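Local atomic coordinates of putative metal-dependent hydrolase (Bacillus subtilis, PDB entry 6KNS), a protein that binds two zinc ions and calcium in a metallo-beta-lactamase fold and is probably a metal-dependent hydrolase, perhaps related to tRNA 3'-processing endoribonucleases. Residues L58-I71 with L94-F106. Residues are numbered along the deposited sequence; the frame is centred on the assembly and turned at random.
Sequences LDAVILSHYHHDHI and LPIYGHDADIEQF. With ZN (zinc ion), chain H; ZN (zinc ion), chain G; CA (calcium ion), chain F.
Y66 reaches from the zinc-binding loop to H99 and Q105, beyond the end of strand 94-98. Its CB meets Q105 CG at 3.8 Å, and CG, anti to the carbonyl carbon (chi1 -60°), turns the ring toward the glutamine, whose chain runs back along Y66 in the reverse sense. CG, CD1 and CE1 lie under Q105 CB, a CH-pi contact 3.6 Å from the ring centroid; water 1, held between L63 O and H99 N, sits toward the rim of the opposite face. CD2 and CE2 face H99 NE2, Y66 CE2 lying 3.4 Å from it over one imidazole face, the planes turned by 59°. CZ approaches H99 O, to which Y66 OH donates at 2.7 Å, in the carbonyl plane. That hydroxyl also passes G98 CA and F106 CB. Water 2 joins Y66 N to H99 NE2 in the plane of the imidazole. D102 N-caps helix 103-107 through OD1, which accepts from Q105 N.

Strands 60-62 and 94-98 pair in parallel: V61 N to P95 O, Y97 N to V61 O (2.9 Å) and L63 N to Y97 O. V61 and I96 pack on one face; I62 and Y97 on the other. Strand 60-62 leads through L63 and S64 into the HxHxDH motif, H65 to H70, with Y66 second. H65 and H67 bind one zinc with H140, D69 and H70 the other with H217; D161 bridges both. Strand 60-62 lies between 35-39 and 94-98, strand 115-119 lies beyond 94-98, and helix 74-86 covers V61 and L94.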
ATOM      1  N   LEU A  58      -9.990   6.422  13.727  1.00 26.22           N
ATOM      2  CA  LEU A  58      -9.723   7.401  12.698  1.00 25.10           C
ATOM      3  C   LEU A  58     -11.043   8.098  12.334  1.00 24.53           C
ATOM      4  O   LEU A  58     -12.016   7.434  12.008  1.00 25.71           O
ATOM      5  CB  LEU A  58      -9.094   6.672  11.511  1.00 24.63           C
ATOM      6  CG  LEU A  58      -8.450   7.462  10.387  1.00 25.70           C
ATOM      7  CD1 LEU A  58      -7.161   8.184  10.895  1.00 24.11           C
ATOM      8  CD2 LEU A  58      -8.164   6.476   9.260  1.00 22.76           C
ATOM      9  N   ASP A  59     -11.102   9.419  12.427  1.00 23.92           N
ATOM     10  CA  ASP A  59     -12.343  10.150  12.219  1.00 24.60           C
ATOM     11  C   ASP A  59     -12.574  10.578  10.777  1.00 24.05           C
ATOM     12  O   ASP A  59     -13.714  10.710  10.349  1.00 24.64           O
ATOM     13  CB  ASP A  59     -12.390  11.400  13.093  1.00 25.73           C
ATOM     14  CG  ASP A  59     -12.322  11.074  14.587  1.00 27.62           C
ATOM     15  OD1 ASP A  59     -13.378  10.865  15.229  1.00 28.34           O
ATOM     16  OD2 ASP A  59     -11.208  10.996  15.108  1.00 26.51           O
ATOM     17  N   ALA A  60     -11.510  10.855  10.032  1.00 22.48           N
ATOM     18  CA  ALA A  60     -11.694  11.285   8.652  1.00 21.93           C
ATOM     19  C   ALA A  60     -10.399  11.179   7.903  1.00 20.26           C
ATOM     20  O   ALA A  60      -9.340  11.137   8.501  1.00 20.87           O
ATOM     21  CB  ALA A  60     -12.239  12.735   8.604  1.00 22.98           C
ATOM     22  N   VAL A  61     -10.518  11.086   6.590  1.00 19.65           N
ATOM     23  CA  VAL A  61      -9.407  11.099   5.674  1.00 18.47           C
ATOM     24  C   VAL A  61      -9.673  12.229   4.680  1.00 19.34           C
ATOM     25  O   VAL A  61     -10.816  12.490   4.340  1.00 19.33           O
ATOM     26  CB  VAL A  61      -9.305   9.780   4.915  1.00 18.00           C
ATOM     27  CG1 VAL A  61      -8.159   9.821   3.882  1.00 16.24           C
ATOM     28  CG2 VAL A  61      -9.121   8.603   5.893  1.00 17.08           C
ATOM     29  N   ILE A  62      -8.611  12.889   4.220  1.00 19.16           N
ATOM     30  CA  ILE A  62      -8.709  13.845   3.109  1.00 19.41           C
ATOM     31  C   ILE A  62      -7.538  13.615   2.166  1.00 18.53           C
ATOM     32  O   ILE A  62      -6.404  13.370   2.628  1.00 18.95           O
ATOM     33  CB  ILE A  62      -8.769  15.328   3.587  1.00 19.96           C
ATOM     34  CG1 ILE A  62      -8.900  16.281   2.399  1.00 20.63           C
ATOM     35  CG2 ILE A  62      -7.515  15.733   4.344  1.00 21.35           C
ATOM     36  CD1 ILE A  62      -9.442  17.665   2.838  1.00 22.59           C
ATOM     37  N   LEU A  63      -7.844  13.671   0.875  1.00 18.28           N
ATOM     38  CA  LEU A  63      -6.951  13.339  -0.212  1.00 17.89           C
ATOM     39  C   LEU A  63      -6.655  14.554  -1.101  1.00 19.12           C
ATOM     40  O   LEU A  63      -7.562  15.190  -1.599  1.00 19.26           O
ATOM     41  CB  LEU A  63      -7.612  12.277  -1.081  1.00 17.47           C
ATOM     42  CG  LEU A  63      -7.948  10.989  -0.338  1.00 16.53           C
ATOM     43  CD1 LEU A  63      -8.615  10.018  -1.333  1.00 16.40           C
ATOM     44  CD2 LEU A  63      -6.677  10.343   0.322  1.00 12.65           C
ATOM     45  N   SER A  64      -5.370  14.899  -1.251  1.00 18.90           N
ATOM     46  CA  SER A  64      -4.987  16.069  -2.044  1.00 19.90           C
ATOM     47  C   SER A  64      -5.233  15.808  -3.544  1.00 19.64           C
ATOM     48  O   SER A  64      -5.614  16.724  -4.278  1.00 19.99           O
ATOM     49  CB  SER A  64      -3.508  16.392  -1.862  1.00 19.90           C
ATOM     50  OG  SER A  64      -2.716  15.249  -2.187  1.00 18.83           O
ATOM     51  N   HIS A  65      -4.986  14.577  -3.976  1.00 17.97           N
ATOM     52  CA  HIS A  65      -5.144  14.188  -5.360  1.00 18.30           C
ATOM     53  C   HIS A  65      -5.069  12.675  -5.506  1.00 18.53           C
ATOM     54  O   HIS A  65      -4.805  11.968  -4.518  1.00 18.10           O
ATOM     55  CB  HIS A  65      -4.134  14.889  -6.264  1.00 18.45           C
ATOM     56  CG  HIS A  65      -2.694  14.467  -6.109  1.00 20.66           C
ATOM     57  ND1 HIS A  65      -1.977  14.635  -4.941  1.00 18.09           N
ATOM     58  CD2 HIS A  65      -1.810  14.003  -7.032  1.00 19.92           C
ATOM     59  CE1 HIS A  65      -0.722  14.262  -5.156  1.00 21.33           C
ATOM     60  NE2 HIS A  65      -0.596  13.870  -6.413  1.00 16.43           N
ATOM     61  N   TYR A  66      -5.312  12.173  -6.711  1.00 18.18           N
ATOM     62  CA  TYR A  66      -5.504  10.751  -6.889  1.00 19.04           C
ATOM     63  C   TYR A  66      -4.358   9.989  -7.551  1.00 19.90           C
ATOM     64  O   TYR A  66      -4.545   8.874  -8.037  1.00 20.48           O
ATOM     65  CB  TYR A  66      -6.797  10.529  -7.670  1.00 19.59           C
ATOM     66  CG  TYR A  66      -8.056  11.095  -6.974  1.00 19.17           C
ATOM     67  CD1 TYR A  66      -8.581  10.460  -5.868  1.00 19.72           C
ATOM     68  CD2 TYR A  66      -8.702  12.207  -7.438  1.00 18.77           C
ATOM     69  CE1 TYR A  66      -9.707  10.910  -5.237  1.00 19.90           C
ATOM     70  CE2 TYR A  66      -9.883  12.687  -6.796  1.00 19.50           C
ATOM     71  CZ  TYR A  66     -10.353  12.034  -5.686  1.00 19.60           C
ATOM     72  OH  TYR A  66     -11.493  12.403  -5.010  1.00 18.24           O
ATOM     73  N   HIS A  67      -3.158  10.531  -7.487  1.00 19.80           N
ATOM     74  CA  HIS A  67      -1.949   9.786  -7.876  1.00 18.72           C
ATOM     75  C   HIS A  67      -1.769   8.612  -6.891  1.00 18.55           C
ATOM     76  O   HIS A  67      -2.052   8.759  -5.699  1.00 18.03           O
ATOM     77  CB  HIS A  67      -0.719  10.709  -7.826  1.00 17.80           C
ATOM     78  CG  HIS A  67      -0.398  11.404  -9.109  1.00 18.28           C
ATOM     79  ND1 HIS A  67       0.445  12.499  -9.173  1.00 17.46           N
ATOM     80  CD2 HIS A  67      -0.738  11.114 -10.395  1.00 18.99           C
ATOM     81  CE1 HIS A  67       0.584  12.873 -10.441  1.00 18.93           C
ATOM     82  NE2 HIS A  67      -0.127  12.050 -11.200  1.00 19.33           N
ATOM     83  N   HIS A  68      -1.279   7.472  -7.394  1.00 18.62           N
ATOM     84  CA  HIS A  68      -1.123   6.230  -6.613  1.00 18.41           C
ATOM     85  C   HIS A  68      -0.416   6.404  -5.289  1.00 17.81           C
ATOM     86  O   HIS A  68      -0.816   5.853  -4.254  1.00 18.15           O
ATOM     87  CB  HIS A  68      -0.318   5.200  -7.400  1.00 18.51           C
ATOM     88  CG  HIS A  68      -0.956   4.780  -8.664  1.00 19.91           C
ATOM     89  ND1 HIS A  68      -2.235   4.254  -8.725  1.00 20.45           N
ATOM     90  CD2 HIS A  68      -0.492   4.818  -9.942  1.00 20.79           C
ATOM     91  CE1 HIS A  68      -2.513   3.962  -9.991  1.00 20.44           C
ATOM     92  NE2 HIS A  68      -1.479   4.305 -10.740  1.00 18.62           N
ATOM     93  N   ASP A  69       0.651   7.180  -5.302  1.00 17.70           N
ATOM     94  CA  ASP A  69       1.410   7.416  -4.066  1.00 16.69           C
ATOM     95  C   ASP A  69       0.695   8.248  -2.988  1.00 16.71           C
ATOM     96  O   ASP A  69       1.219   8.391  -1.873  1.00 16.91           O
ATOM     97  CB  ASP A  69       2.806   7.957  -4.379  1.00 17.06           C
ATOM     98  CG  ASP A  69       2.768   9.300  -5.085  1.00 16.74           C
ATOM     99  OD1 ASP A  69       1.985   9.423  -6.027  1.00 15.80           O
ATOM    100  OD2 ASP A  69       3.527  10.202  -4.700  1.00 15.79           O
ATOM    101  N   HIS A  70      -0.519   8.714  -3.274  1.00 16.49           N
ATOM    102  CA  HIS A  70      -1.358   9.388  -2.278  1.00 16.58           C
ATOM    103  C   HIS A  70      -2.662   8.653  -1.920  1.00 16.77           C
ATOM    104  O   HIS A  70      -3.358   9.075  -0.999  1.00 17.43           O
ATOM    105  CB  HIS A  70      -1.680  10.805  -2.778  1.00 16.92           C
ATOM    106  CG  HIS A  70      -0.450  11.639  -2.939  1.00 16.86           C
ATOM    107  ND1 HIS A  70      -0.119  12.664  -2.077  1.00 16.45           N
ATOM    108  CD2 HIS A  70       0.579  11.520  -3.806  1.00 16.33           C
ATOM    109  CE1 HIS A  70       1.061  13.152  -2.437  1.00 20.97           C
ATOM    110  NE2 HIS A  70       1.493  12.485  -3.501  1.00 16.69           N
ATOM    111  N   ILE A  71      -3.008   7.592  -2.647  1.00 16.89           N
ATOM    112  CA  ILE A  71      -4.273   6.859  -2.424  1.00 16.52           C
ATOM    113  C   ILE A  71      -4.157   5.334  -2.427  1.00 17.84           C
ATOM    114  O   ILE A  71      -5.179   4.642  -2.192  1.00 17.72           O
ATOM    115  CB  ILE A  71      -5.323   7.204  -3.473  1.00 17.86           C
ATOM    116  CG1 ILE A  71      -4.946   6.607  -4.843  1.00 17.57           C
ATOM    117  CG2 ILE A  71      -5.498   8.743  -3.584  1.00 16.06           C
ATOM    118  CD1 ILE A  71      -6.024   6.821  -5.881  1.00 17.15           C
ATOM    119  N   LEU A  94     -16.679   6.053   7.909  1.00 25.85           N
ATOM    120  CA  LEU A  94     -15.533   6.950   7.910  1.00 23.97           C
ATOM    121  C   LEU A  94     -15.696   7.846   6.679  1.00 22.88           C
ATOM    122  O   LEU A  94     -15.776   7.325   5.573  1.00 22.20           O
ATOM    123  CB  LEU A  94     -14.258   6.155   7.798  1.00 23.04           C
ATOM    124  CG  LEU A  94     -12.987   6.946   7.548  1.00 22.36           C
ATOM    125  CD1 LEU A  94     -12.654   7.810   8.802  1.00 21.32           C
ATOM    126  CD2 LEU A  94     -11.851   5.986   7.161  1.00 20.11           C
ATOM    127  N   PRO A  95     -15.749   9.182   6.872  1.00 22.35           N
ATOM    128  CA  PRO A  95     -15.802  10.076   5.713  1.00 22.32           C
ATOM    129  C   PRO A  95     -14.405  10.171   5.055  1.00 21.68           C
ATOM    130  O   PRO A  95     -13.392  10.305   5.759  1.00 21.44           O
ATOM    131  CB  PRO A  95     -16.280  11.430   6.282  1.00 23.00           C
ATOM    132  CG  PRO A  95     -15.985  11.366   7.820  1.00 24.31           C
ATOM    133  CD  PRO A  95     -16.010   9.862   8.159  1.00 24.00           C
ATOM    134  N   ILE A  96     -14.375  10.061   3.729  1.00 20.31           N
ATOM    135  CA  ILE A  96     -13.174  10.305   2.951  1.00 19.20           C
ATOM    136  C   ILE A  96     -13.463  11.468   2.002  1.00 19.87           C
ATOM    137  O   ILE A  96     -14.267  11.330   1.083  1.00 19.91           O
ATOM    138  CB  ILE A  96     -12.728   9.081   2.147  1.00 18.16           C
ATOM    139  CG1 ILE A  96     -12.553   7.862   3.051  1.00 18.44           C
ATOM    140  CG2 ILE A  96     -11.371   9.372   1.431  1.00 16.31           C
ATOM    141  CD1 ILE A  96     -12.202   6.591   2.305  1.00 15.70           C
ATOM    142  N   TYR A  97     -12.843  12.613   2.293  1.00 20.16           N
ATOM    143  CA  TYR A  97     -12.948  13.854   1.515  1.00 20.87           C
ATOM    144  C   TYR A  97     -11.965  13.841   0.335  1.00 20.86           C
ATOM    145  O   TYR A  97     -10.794  13.513   0.498  1.00 19.63           O
ATOM    146  CB  TYR A  97     -12.623  15.079   2.407  1.00 21.84           C
ATOM    147  CG  TYR A  97     -13.648  15.297   3.491  1.00 22.98           C
ATOM    148  CD1 TYR A  97     -14.803  15.997   3.217  1.00 26.41           C
ATOM    149  CD2 TYR A  97     -13.509  14.728   4.751  1.00 24.31           C
ATOM    150  CE1 TYR A  97     -15.790  16.182   4.178  1.00 29.13           C
ATOM    151  CE2 TYR A  97     -14.516  14.902   5.750  1.00 26.40           C
ATOM    152  CZ  TYR A  97     -15.641  15.619   5.424  1.00 28.48           C
ATOM    153  OH  TYR A  97     -16.640  15.828   6.295  1.00 32.26           O
ATOM    154  N   GLY A  98     -12.441  14.238  -0.836  1.00 21.38           N
ATOM    155  CA  GLY A  98     -11.589  14.324  -2.028  1.00 21.05           C
ATOM    156  C   GLY A  98     -12.201  15.266  -3.032  1.00 21.91           C
ATOM    157  O   GLY A  98     -13.342  15.649  -2.889  1.00 22.37           O
ATOM    158  N   HIS A  99     -11.459  15.662  -4.062  1.00 22.55           N
ATOM    159  CA  HIS A  99     -12.050  16.581  -5.044  1.00 24.05           C
ATOM    160  C   HIS A  99     -12.829  15.740  -6.024  1.00 23.81           C
ATOM    161  O   HIS A  99     -12.586  14.552  -6.126  1.00 23.43           O
ATOM    162  CB  HIS A  99     -10.975  17.436  -5.741  1.00 24.72           C
ATOM    163  CG  HIS A  99     -10.136  16.693  -6.723  1.00 23.57           C
ATOM    164  ND1 HIS A  99     -10.572  16.427  -7.996  1.00 23.18           N
ATOM    165  CD2 HIS A  99      -8.864  16.223  -6.647  1.00 23.38           C
ATOM    166  CE1 HIS A  99      -9.618  15.783  -8.652  1.00 25.26           C
ATOM    167  NE2 HIS A  99      -8.569  15.654  -7.858  1.00 22.17           N
ATOM    168  N   ASP A 100     -13.785  16.340  -6.712  1.00 24.60           N
ATOM    169  CA  ASP A 100     -14.564  15.594  -7.686  1.00 24.76           C
ATOM    170  C   ASP A 100     -14.405  16.082  -9.157  1.00 25.11           C
ATOM    171  O   ASP A 100     -15.230  15.762 -10.008  1.00 25.16           O
ATOM    172  CB  ASP A 100     -16.017  15.518  -7.243  1.00 24.83           C
ATOM    173  CG  ASP A 100     -16.744  16.837  -7.389  1.00 27.50           C
ATOM    174  OD1 ASP A 100     -16.105  17.853  -7.745  1.00 27.51           O
ATOM    175  OD2 ASP A 100     -17.969  16.829  -7.164  1.00 27.81           O
ATOM    176  N   ALA A 101     -13.313  16.789  -9.460  1.00 25.24           N
ATOM    177  CA  ALA A 101     -12.923  17.060 -10.873  1.00 26.37           C
ATOM    178  C   ALA A 101     -12.626  15.702 -11.571  1.00 26.05           C
ATOM    179  O   ALA A 101     -12.827  15.563 -12.763  1.00 26.61           O
ATOM    180  CB  ALA A 101     -11.688  17.992 -10.951  1.00 24.90           C
ATOM    181  N   ASP A 102     -12.155  14.711 -10.824  1.00 24.65           N
ATOM    182  CA  ASP A 102     -11.980  13.369 -11.383  1.00 25.50           C
ATOM    183  C   ASP A 102     -13.055  12.433 -10.794  1.00 24.93           C
ATOM    184  O   ASP A 102     -12.877  11.884  -9.720  1.00 24.34           O
ATOM    185  CB  ASP A 102     -10.565  12.866 -11.109  1.00 25.09           C
ATOM    186  CG  ASP A 102     -10.270  11.543 -11.792  1.00 29.11           C
ATOM    187  OD1 ASP A 102     -11.222  10.792 -12.136  1.00 31.80           O
ATOM    188  OD2 ASP A 102      -9.056  11.252 -12.001  1.00 33.99           O
ATOM    189  N   ILE A 103     -14.169  12.291 -11.519  1.00 25.81           N
ATOM    190  CA  ILE A 103     -15.369  11.630 -11.037  1.00 26.69           C
ATOM    191  C   ILE A 103     -15.136  10.135 -10.783  1.00 26.25           C
ATOM    192  O   ILE A 103     -15.571   9.607  -9.758  1.00 24.32           O
ATOM    193  CB  ILE A 103     -16.560  11.854 -11.987  1.00 27.40           C
ATOM    194  CG1 ILE A 103     -17.098  13.283 -11.810  1.00 31.12           C
ATOM    195  CG2 ILE A 103     -17.724  10.912 -11.679  1.00 27.82           C
ATOM    196  CD1 ILE A 103     -17.776  13.540 -10.418  1.00 30.09           C
ATOM    197  N   GLU A 104     -14.458   9.473 -11.709  1.00 26.70           N
ATOM    198  CA  GLU A 104     -14.184   8.045 -11.547  1.00 26.90           C
ATOM    199  C   GLU A 104     -13.380   7.767 -10.291  1.00 25.30           C
ATOM    200  O   GLU A 104     -13.730   6.859  -9.513  1.00 25.04           O
ATOM    201  CB  GLU A 104     -13.469   7.451 -12.761  1.00 27.53           C
ATOM    202  CG  GLU A 104     -14.418   6.971 -13.792  1.00 33.07           C
ATOM    203  CD  GLU A 104     -14.033   5.649 -14.481  1.00 36.65           C
ATOM    204  OE1 GLU A 104     -13.099   4.911 -14.063  1.00 38.72           O
ATOM    205  OE2 GLU A 104     -14.749   5.339 -15.446  1.00 40.84           O
ATOM    206  N   GLN A 105     -12.338   8.565 -10.053  1.00 24.31           N
ATOM    207  CA  GLN A 105     -11.542   8.394  -8.843  1.00 22.99           C
ATOM    208  C   GLN A 105     -12.359   8.711  -7.596  1.00 22.40           C
ATOM    209  O   GLN A 105     -12.332   7.930  -6.634  1.00 20.12           O
ATOM    210  CB  GLN A 105     -10.255   9.233  -8.877  1.00 23.90           C
ATOM    211  CG  GLN A 105      -9.278   8.827  -9.983  1.00 25.32           C
ATOM    212  CD  GLN A 105      -8.647   7.455  -9.759  1.00 27.20           C
ATOM    213  OE1 GLN A 105      -8.620   6.914  -8.641  1.00 28.43           O
ATOM    214  NE2 GLN A 105      -8.132   6.888 -10.833  1.00 29.60           N
ATOM    215  N   PHE A 106     -13.073   9.848  -7.602  1.00 21.62           N
ATOM    216  CA  PHE A 106     -13.971  10.192  -6.482  1.00 20.90           C
ATOM    217  C   PHE A 106     -15.035   9.114  -6.158  1.00 21.04           C
ATOM    218  O   PHE A 106     -15.369   8.834  -4.977  1.00 19.81           O
ATOM    219  CB  PHE A 106     -14.668  11.546  -6.705  1.00 21.41           C
ATOM    220  CG  PHE A 106     -15.627  11.877  -5.626  1.00 21.78           C
ATOM    221  CD1 PHE A 106     -15.171  12.414  -4.430  1.00 22.53           C
ATOM    222  CD2 PHE A 106     -16.959  11.548  -5.744  1.00 22.57           C
ATOM    223  CE1 PHE A 106     -16.027  12.668  -3.405  1.00 22.73           C
ATOM    224  CE2 PHE A 106     -17.838  11.796  -4.709  1.00 25.16           C
ATOM    225  CZ  PHE A 106     -17.369  12.369  -3.531  1.00 24.02           C
TER
HETATM  226 ZN    ZN H 304       1.299  13.645  -7.626  1.00 24.88          ZN
HETATM  227 ZN    ZN G 303       2.941  12.625  -5.120  1.00 29.88          ZN
HETATM  228 CA    CA F 302     -11.414   9.385  17.139  1.00 63.01          CA
HETATM  229  O   HOH W   1      -8.889  14.317  -4.098  1.00 23.03           O
HETATM  230  O   HOH W   2      -6.177  13.966  -8.900  1.00 19.29           O
HETATM  231  O   HOH W   3      -8.887   9.623  17.043  1.00 35.22           O